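Local structure of kinesin-like protein Nod (Drosophila melanogaster, 3DC4) at residues S22-A27 against S304-L309; N272-S277 against V284-D289. The protein is a nonmotile kinesin whose motor domain binds microtubules and hydrolyses ATP, and it is needed to segregate non-exchange chromosomes in meiosis. All coordinates share one frame; numbering follows the deposited sequence.

Interaction 1: S22-A27 against S304-L309; sequences SAVRIA and SYLTFL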
ATOM      1  N   SER A  22       8.900  12.073  -4.448  1.00 36.01           N
ATOM      2  CA  SER A  22      10.270  11.884  -3.984  1.00 33.58           C
ATOM      3  C   SER A  22      10.831  10.544  -4.451  1.00 33.14           C
ATOM      4  O   SER A  22      12.026  10.423  -4.730  1.00 32.17           O
ATOM      5  CB  SER A  22      10.349  11.974  -2.456  1.00 34.45           C
ATOM      6  OG  SER A  22      10.210  13.316  -2.015  1.00 32.72           O
ATOM      7  N   ALA A  23       9.964   9.541  -4.543  1.00 29.69           N
ATOM      8  CA  ALA A  23      10.392   8.220  -4.977  1.00 28.14           C
ATOM      9  C   ALA A  23       9.214   7.298  -5.245  1.00 26.17           C
ATOM     10  O   ALA A  23       8.266   7.242  -4.462  1.00 25.56           O
ATOM     11  CB  ALA A  23      11.310   7.599  -3.922  1.00 27.15           C
ATOM     12  N   VAL A  24       9.271   6.597  -6.371  1.00 25.29           N
ATOM     13  CA  VAL A  24       8.242   5.634  -6.733  1.00 23.58           C
ATOM     14  C   VAL A  24       8.990   4.311  -6.847  1.00 24.07           C
ATOM     15  O   VAL A  24       9.835   4.147  -7.723  1.00 23.89           O
ATOM     16  CB  VAL A  24       7.575   5.980  -8.079  1.00 24.30           C
ATOM     17  CG1 VAL A  24       6.544   4.916  -8.432  1.00 24.13           C
ATOM     18  CG2 VAL A  24       6.892   7.347  -7.986  1.00 23.53           C
ATOM     19  N   ARG A  25       8.692   3.380  -5.945  1.00 20.04           N
ATOM     20  CA  ARG A  25       9.361   2.087  -5.918  1.00 20.00           C
ATOM     21  C   ARG A  25       8.420   0.923  -6.231  1.00 18.37           C
ATOM     22  O   ARG A  25       7.228   0.961  -5.908  1.00 19.01           O
ATOM     23  CB  ARG A  25       9.994   1.866  -4.537  1.00 20.51           C
ATOM     24  CG  ARG A  25      10.924   2.972  -4.048  1.00 27.18           C
ATOM     25  CD  ARG A  25      12.146   3.155  -4.937  1.00 33.35           C
ATOM     26  NE  ARG A  25      13.357   3.411  -4.152  1.00 40.72           N
ATOM     27  CZ  ARG A  25      14.037   2.464  -3.512  1.00 43.82           C
ATOM     28  NH1 ARG A  25      13.624   1.203  -3.575  1.00 44.50           N
ATOM     29  NH2 ARG A  25      15.120   2.771  -2.805  1.00 45.17           N
ATOM     30  N   ILE A  26       8.965  -0.115  -6.853  1.00 17.68           N
ATOM     31  CA  ILE A  26       8.173  -1.286  -7.195  1.00 18.57           C
ATOM     32  C   ILE A  26       8.853  -2.565  -6.721  1.00 17.73           C
ATOM     33  O   ILE A  26      10.033  -2.811  -6.998  1.00 15.52           O
ATOM     34  CB  ILE A  26       7.933  -1.368  -8.716  1.00 21.65           C
ATOM     35  CG1 ILE A  26       7.080  -0.171  -9.152  1.00 23.20           C
ATOM     36  CG2 ILE A  26       7.222  -2.683  -9.071  1.00 20.86           C
ATOM     37  CD1 ILE A  26       6.825  -0.072 -10.626  1.00 30.71           C
ATOM     38  N   ALA A  27       8.095  -3.372  -5.990  1.00 14.63           N
ATOM     39  CA  ALA A  27       8.601  -4.626  -5.470  1.00 15.53           C
ATOM     40  C   ALA A  27       7.654  -5.751  -5.863  1.00 15.74           C
ATOM     41  O   ALA A  27       6.461  -5.520  -6.071  1.00 14.82           O
ATOM     42  CB  ALA A  27       8.703  -4.553  -3.955  1.00 16.48           C
ATOM     43  N   SER A 304       6.054  13.237  -2.263  1.00 24.11           N
ATOM     44  CA  SER A 304       5.423  12.111  -1.586  1.00 23.97           C
ATOM     45  C   SER A 304       6.087  10.821  -2.062  1.00 22.65           C
ATOM     46  O   SER A 304       6.790  10.817  -3.074  1.00 21.60           O
ATOM     47  CB  SER A 304       3.925  12.080  -1.868  1.00 24.38           C
ATOM     48  OG  SER A 304       3.293  13.186  -1.243  1.00 26.19           O
ATOM     49  N   TYR A 305       5.865   9.736  -1.320  1.00 19.68           N
ATOM     50  CA  TYR A 305       6.444   8.436  -1.645  1.00 18.58           C
ATOM     51  C   TYR A 305       5.398   7.404  -2.022  1.00 17.22           C
ATOM     52  O   TYR A 305       4.373   7.278  -1.360  1.00 14.58           O
ATOM     53  CB  TYR A 305       7.256   7.908  -0.464  1.00 21.23           C
ATOM     54  CG  TYR A 305       8.489   8.718  -0.174  1.00 23.67           C
ATOM     55  CD1 TYR A 305       8.406   9.944   0.490  1.00 24.69           C
ATOM     56  CD2 TYR A 305       9.738   8.269  -0.590  1.00 25.13           C
ATOM     57  CE1 TYR A 305       9.540  10.701   0.729  1.00 25.34           C
ATOM     58  CE2 TYR A 305      10.879   9.011  -0.359  1.00 26.29           C
ATOM     59  CZ  TYR A 305      10.775  10.224   0.297  1.00 27.32           C
ATOM     60  OH  TYR A 305      11.917  10.961   0.507  1.00 28.75           O
ATOM     61  N   LEU A 306       5.667   6.662  -3.092  1.00 17.00           N
ATOM     62  CA  LEU A 306       4.750   5.631  -3.559  1.00 18.25           C
ATOM     63  C   LEU A 306       5.501   4.323  -3.774  1.00 19.25           C
ATOM     64  O   LEU A 306       6.474   4.272  -4.526  1.00 18.36           O
ATOM     65  CB  LEU A 306       4.079   6.079  -4.863  1.00 20.26           C
ATOM     66  CG  LEU A 306       3.148   5.104  -5.591  1.00 19.40           C
ATOM     67  CD1 LEU A 306       2.033   4.661  -4.667  1.00 22.13           C
ATOM     68  CD2 LEU A 306       2.579   5.774  -6.840  1.00 21.49           C
ATOM     69  N   THR A 307       5.049   3.269  -3.100  1.00 17.35           N
ATOM     70  CA  THR A 307       5.679   1.962  -3.228  1.00 16.84           C
ATOM     71  C   THR A 307       4.650   0.889  -3.573  1.00 16.52           C
ATOM     72  O   THR A 307       3.651   0.706  -2.869  1.00 16.51           O
ATOM     73  CB  THR A 307       6.411   1.562  -1.933  1.00 17.61           C
ATOM     74  OG1 THR A 307       7.498   2.468  -1.702  1.00 21.05           O
ATOM     75  CG2 THR A 307       6.963   0.138  -2.050  1.00 18.06           C
ATOM     76  N   PHE A 308       4.905   0.194  -4.679  1.00 13.11           N
ATOM     77  CA  PHE A 308       4.040  -0.879  -5.172  1.00 14.42           C
ATOM     78  C   PHE A 308       4.558  -2.230  -4.732  1.00 14.60           C
ATOM     79  O   PHE A 308       5.764  -2.473  -4.768  1.00 15.19           O
ATOM     80  CB  PHE A 308       4.023  -0.900  -6.703  1.00 16.38           C
ATOM     81  CG  PHE A 308       3.249   0.212  -7.331  1.00 16.77           C
ATOM     82  CD1 PHE A 308       1.879   0.080  -7.546  1.00 19.65           C
ATOM     83  CD2 PHE A 308       3.891   1.369  -7.754  1.00 19.79           C
ATOM     84  CE1 PHE A 308       1.162   1.084  -8.188  1.00 19.59           C
ATOM     85  CE2 PHE A 308       3.186   2.381  -8.397  1.00 17.26           C
ATOM     86  CZ  PHE A 308       1.813   2.236  -8.614  1.00 17.42           C
ATOM     87  N   LEU A 309       3.656  -3.112  -4.326  1.00 13.66           N
ATOM     88  CA  LEU A 309       4.044  -4.463  -3.951  1.00 13.90           C
ATOM     89  C   LEU A 309       3.189  -5.389  -4.792  1.00 13.79           C
ATOM     90  O   LEU A 309       1.992  -5.560  -4.528  1.00 15.04           O
ATOM     91  CB  LEU A 309       3.801  -4.750  -2.465  1.00 14.35           C
ATOM     92  CG  LEU A 309       4.142  -6.183  -2.014  1.00 15.62           C
ATOM     93  CD1 LEU A 309       5.620  -6.483  -2.276  1.00 16.81           C
ATOM     94  CD2 LEU A 309       3.852  -6.332  -0.517  1.00 18.94           C
TER
HETATM   95  O   HOH W   1      12.632  13.721   0.057  1.00 53.78           O
HETATM   96  O   HOH W   2       8.732   4.895  -2.261  1.00 20.13           O
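Two parallel strands of the central beta-sheet of the kinesin motor domain, 23-30 and 305-312, pair here. Y305 lies beside A23, L306 beside V24, T307 beside R25 and F308 beside I26. Four backbone bonds join the strands, from A23 to A27 on one and from L306 to F308 on the other. L306 N gives to A23 O at 3.0 Å in a nearly straight bond (175°), and F308 N gives to R25 O at 2.7 Å. R25 N and A27 N donate back to L306 O and F308 O. S22 N adds a more bent bond to S304 O.

The Y305 ring marks the start of the pairing. Its CG is anti to the carbonyl carbon (chi1 -67°), which carries the ring over to S22. S22 CB sits over one ring face, 3.6 Å from the centroid, as a CH-pi contact. One water joins S22 OG to Y305 OH. A second water donates to A23 O and bonds to T307 OG1 at 2.8 Å.

On the face of V24 and I26, I26 CG1 runs alongside the F308 side chain, 3.8 Å from F308 CD2. V24 CG1 meets the edge of the same ring at 4.2 Å from F308 CE2. Backbone bonds thus fix the pairing. Helix 267-279 covers L306 and F308 on this apolar face, while the opposite face is mixed, with Y305 and T307 against helix 84-92.

Interaction 2: N272-S277 against V284-D289; sequences NKVVMS and VIPYRD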
ATOM      1  N   ASN A 272      -1.009   5.247 -12.352  1.00 25.72           N
ATOM      2  CA  ASN A 272       0.079   5.474 -13.288  1.00 26.85           C
ATOM      3  C   ASN A 272      -0.131   6.758 -14.070  1.00 27.70           C
ATOM      4  O   ASN A 272       0.822   7.492 -14.333  1.00 29.40           O
ATOM      5  CB  ASN A 272       0.215   4.291 -14.249  1.00 28.57           C
ATOM      6  CG  ASN A 272       1.032   3.158 -13.659  1.00 29.98           C
ATOM      7  OD1 ASN A 272       1.554   3.271 -12.549  1.00 27.22           O
ATOM      8  ND2 ASN A 272       1.153   2.060 -14.401  1.00 30.52           N
ATOM      9  N   LYS A 273      -1.379   7.029 -14.441  1.00 29.16           N
ATOM     10  CA  LYS A 273      -1.696   8.241 -15.184  1.00 31.70           C
ATOM     11  C   LYS A 273      -1.358   9.453 -14.324  1.00 32.34           C
ATOM     12  O   LYS A 273      -0.814  10.445 -14.811  1.00 33.21           O
ATOM     13  CB  LYS A 273      -3.178   8.261 -15.561  1.00 31.84           C
ATOM     14  CG  LYS A 273      -3.586   7.172 -16.541  1.00 36.33           C
ATOM     15  CD  LYS A 273      -5.011   7.387 -17.048  1.00 39.11           C
ATOM     16  CE  LYS A 273      -5.117   8.663 -17.877  1.00 41.02           C
ATOM     17  NZ  LYS A 273      -6.526   9.052 -18.169  1.00 42.15           N
ATOM     18  N   VAL A 274      -1.684   9.364 -13.039  1.00 31.66           N
ATOM     19  CA  VAL A 274      -1.396  10.447 -12.111  1.00 30.18           C
ATOM     20  C   VAL A 274       0.114  10.656 -12.027  1.00 31.33           C
ATOM     21  O   VAL A 274       0.595  11.786 -12.094  1.00 31.44           O
ATOM     22  CB  VAL A 274      -1.948  10.131 -10.702  1.00 29.30           C
ATOM     23  CG1 VAL A 274      -1.403  11.129  -9.690  1.00 28.77           C
ATOM     24  CG2 VAL A 274      -3.469  10.178 -10.718  1.00 28.02           C
ATOM     25  N   VAL A 275       0.859   9.566 -11.878  1.00 31.48           N
ATOM     26  CA  VAL A 275       2.314   9.657 -11.787  1.00 33.01           C
ATOM     27  C   VAL A 275       2.907  10.316 -13.031  1.00 34.18           C
ATOM     28  O   VAL A 275       3.800  11.155 -12.932  1.00 33.24           O
ATOM     29  CB  VAL A 275       2.950   8.259 -11.601  1.00 32.81           C
ATOM     30  CG1 VAL A 275       4.464   8.377 -11.548  1.00 31.95           C
ATOM     31  CG2 VAL A 275       2.427   7.622 -10.319  1.00 32.81           C
ATOM     32  N   MET A 276       2.400   9.938 -14.200  1.00 36.57           N
ATOM     33  CA  MET A 276       2.883  10.492 -15.456  1.00 39.52           C
ATOM     34  C   MET A 276       2.501  11.960 -15.619  1.00 40.17           C
ATOM     35  O   MET A 276       3.338  12.794 -15.962  1.00 41.01           O
ATOM     36  CB  MET A 276       2.325   9.686 -16.626  1.00 43.48           C
ATOM     37  CG  MET A 276       2.838   8.263 -16.690  1.00 47.06           C
ATOM     38  SD  MET A 276       2.175   7.386 -18.119  1.00 53.71           S
ATOM     39  CE  MET A 276       3.002   8.269 -19.456  1.00 51.90           C
ATOM     40  N   SER A 277       1.231  12.264 -15.373  1.00 41.45           N
ATOM     41  CA  SER A 277       0.719  13.623 -15.482  1.00 43.12           C
ATOM     42  C   SER A 277       1.533  14.598 -14.645  1.00 44.17           C
ATOM     43  O   SER A 277       1.751  15.739 -15.047  1.00 44.71           O
ATOM     44  CB  SER A 277      -0.743  13.670 -15.042  1.00 42.99           C
ATOM     45  OG  SER A 277      -1.553  12.881 -15.897  1.00 44.33           O
ATOM     46  N   VAL A 284      -2.998  19.563 -15.001  1.00 60.59           N
ATOM     47  CA  VAL A 284      -4.237  18.971 -14.514  1.00 57.45           C
ATOM     48  C   VAL A 284      -4.022  17.480 -14.261  1.00 54.30           C
ATOM     49  O   VAL A 284      -3.765  16.714 -15.190  1.00 53.87           O
ATOM     50  CB  VAL A 284      -5.390  19.143 -15.528  1.00 58.27           C
ATOM     51  CG1 VAL A 284      -6.698  18.676 -14.908  1.00 58.62           C
ATOM     52  CG2 VAL A 284      -5.494  20.598 -15.958  1.00 58.51           C
ATOM     53  N   ILE A 285      -4.128  17.076 -12.998  1.00 50.15           N
ATOM     54  CA  ILE A 285      -3.932  15.682 -12.614  1.00 45.30           C
ATOM     55  C   ILE A 285      -5.254  14.923 -12.579  1.00 42.53           C
ATOM     56  O   ILE A 285      -6.211  15.350 -11.932  1.00 41.61           O
ATOM     57  CB  ILE A 285      -3.262  15.593 -11.231  1.00 45.69           C
ATOM     58  CG1 ILE A 285      -2.004  16.463 -11.219  1.00 45.19           C
ATOM     59  CG2 ILE A 285      -2.903  14.147 -10.914  1.00 44.22           C
ATOM     60  CD1 ILE A 285      -1.343  16.570  -9.866  1.00 46.83           C
ATOM     61  N   PRO A 286      -5.319  13.773 -13.273  1.00 39.88           N
ATOM     62  CA  PRO A 286      -6.526  12.942 -13.334  1.00 37.91           C
ATOM     63  C   PRO A 286      -6.859  12.209 -12.038  1.00 36.87           C
ATOM     64  O   PRO A 286      -7.066  10.996 -12.038  1.00 35.52           O
ATOM     65  CB  PRO A 286      -6.221  11.988 -14.483  1.00 37.44           C
ATOM     66  CG  PRO A 286      -4.750  11.776 -14.336  1.00 39.14           C
ATOM     67  CD  PRO A 286      -4.234  13.178 -14.075  1.00 39.25           C
ATOM     68  N   TYR A 287      -6.918  12.948 -10.936  1.00 34.80           N
ATOM     69  CA  TYR A 287      -7.236  12.353  -9.645  1.00 35.02           C
ATOM     70  C   TYR A 287      -8.622  11.711  -9.647  1.00 34.95           C
ATOM     71  O   TYR A 287      -8.816  10.634  -9.080  1.00 32.63           O
ATOM     72  CB  TYR A 287      -7.164  13.410  -8.534  1.00 33.79           C
ATOM     73  CG  TYR A 287      -5.759  13.866  -8.190  1.00 32.98           C
ATOM     74  CD1 TYR A 287      -5.402  15.212  -8.265  1.00 31.11           C
ATOM     75  CD2 TYR A 287      -4.790  12.949  -7.769  1.00 32.21           C
ATOM     76  CE1 TYR A 287      -4.115  15.632  -7.932  1.00 30.69           C
ATOM     77  CE2 TYR A 287      -3.502  13.359  -7.435  1.00 29.16           C
ATOM     78  CZ  TYR A 287      -3.171  14.701  -7.517  1.00 31.47           C
ATOM     79  OH  TYR A 287      -1.899  15.120  -7.195  1.00 29.22           O
ATOM     80  N   ARG A 288      -9.584  12.366 -10.291  1.00 34.59           N
ATOM     81  CA  ARG A 288     -10.948  11.848 -10.328  1.00 35.25           C
ATOM     82  C   ARG A 288     -11.174  10.694 -11.297  1.00 33.70           C
ATOM     83  O   ARG A 288     -12.305  10.241 -11.474  1.00 32.43           O
ATOM     84  CB  ARG A 288     -11.935  12.985 -10.616  1.00 39.16           C
ATOM     85  CG  ARG A 288     -12.052  13.969  -9.464  1.00 44.26           C
ATOM     86  CD  ARG A 288     -13.284  14.845  -9.591  1.00 49.57           C
ATOM     87  NE  ARG A 288     -13.522  15.627  -8.378  1.00 53.35           N
ATOM     88  CZ  ARG A 288     -14.621  16.339  -8.152  1.00 55.08           C
ATOM     89  NH1 ARG A 288     -15.591  16.370  -9.057  1.00 56.30           N
ATOM     90  NH2 ARG A 288     -14.752  17.018  -7.019  1.00 56.19           N
ATOM     91  N   ASP A 289     -10.101  10.215 -11.919  1.00 33.04           N
ATOM     92  CA  ASP A 289     -10.213   9.091 -12.841  1.00 32.61           C
ATOM     93  C   ASP A 289     -10.680   7.842 -12.096  1.00 31.34           C
ATOM     94  O   ASP A 289     -11.215   6.915 -12.701  1.00 31.29           O
ATOM     95  CB  ASP A 289      -8.867   8.827 -13.527  1.00 34.53           C
ATOM     96  CG  ASP A 289      -8.797   9.431 -14.918  1.00 36.05           C
ATOM     97  OD1 ASP A 289      -9.565  10.374 -15.190  1.00 36.30           O
ATOM     98  OD2 ASP A 289      -7.973   8.967 -15.736  1.00 37.92           O
TER
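V274 and P286 have the most surface buried where helix 267-279 meets the loop that follows it; S277 comes next. V274 presents both methyls. CG1 is anti to the backbone N (chi1 169°) and reaches I285 CG2 at 3.6 Å and Y287 CE2 at 3.8 Å. CG2 lies 3.9 Å from P286 O. I285 CG2 also sits over the centre of one Y287 ring face, so V274, I285 and Y287 pack together as a group of three. Y287 OH bonds elsewhere, to L300 O.

P286 is the centre of an inverse gamma turn, with Y287 N bonded to I285 O. Its ring packs on the helix through CG and CD. P286 CD lies 3.3 Å from S277 OG, and P286 CG lies 4.0 Å from K273 CB. S277 OG turns back to its own helix and donates to K273 O at 2.8 Å, from above the carbonyl plane. S277 N reaches the same oxygen from the opposite face.

A bend at chi3 (65°) brings K273 NZ to D289, and the two side chains cross at about a right angle. NZ forms a salt bridge with D289 OD2 at 2.8 Å, nearly along its C-O axis. An alanine in place of D289 would probably leave the lysine ammonium without this mate and free to swing. The contact is thus apolar around V274, with a salt bridge at its more exposed margin.

From the N terminus, the chain enters strand 23-30 and does not meet its partner in interaction 1 until strand 305-312, nearly 280 residues later. That pairing closes a very long loop. Interaction 2 falls wholly within it and closes only a short turn, from helix 267-279 to the loop before helix 291-295. The two contacts are centred about 16 Å apart but touch through the helix. V275 CG2 packs on L306 CD2 at 3.9 Å, and N272 OD1 approaches F308 CZ. One side of helix 267-279 thus lies on the central sheet, while K273, V274 and S277 hold the following loop.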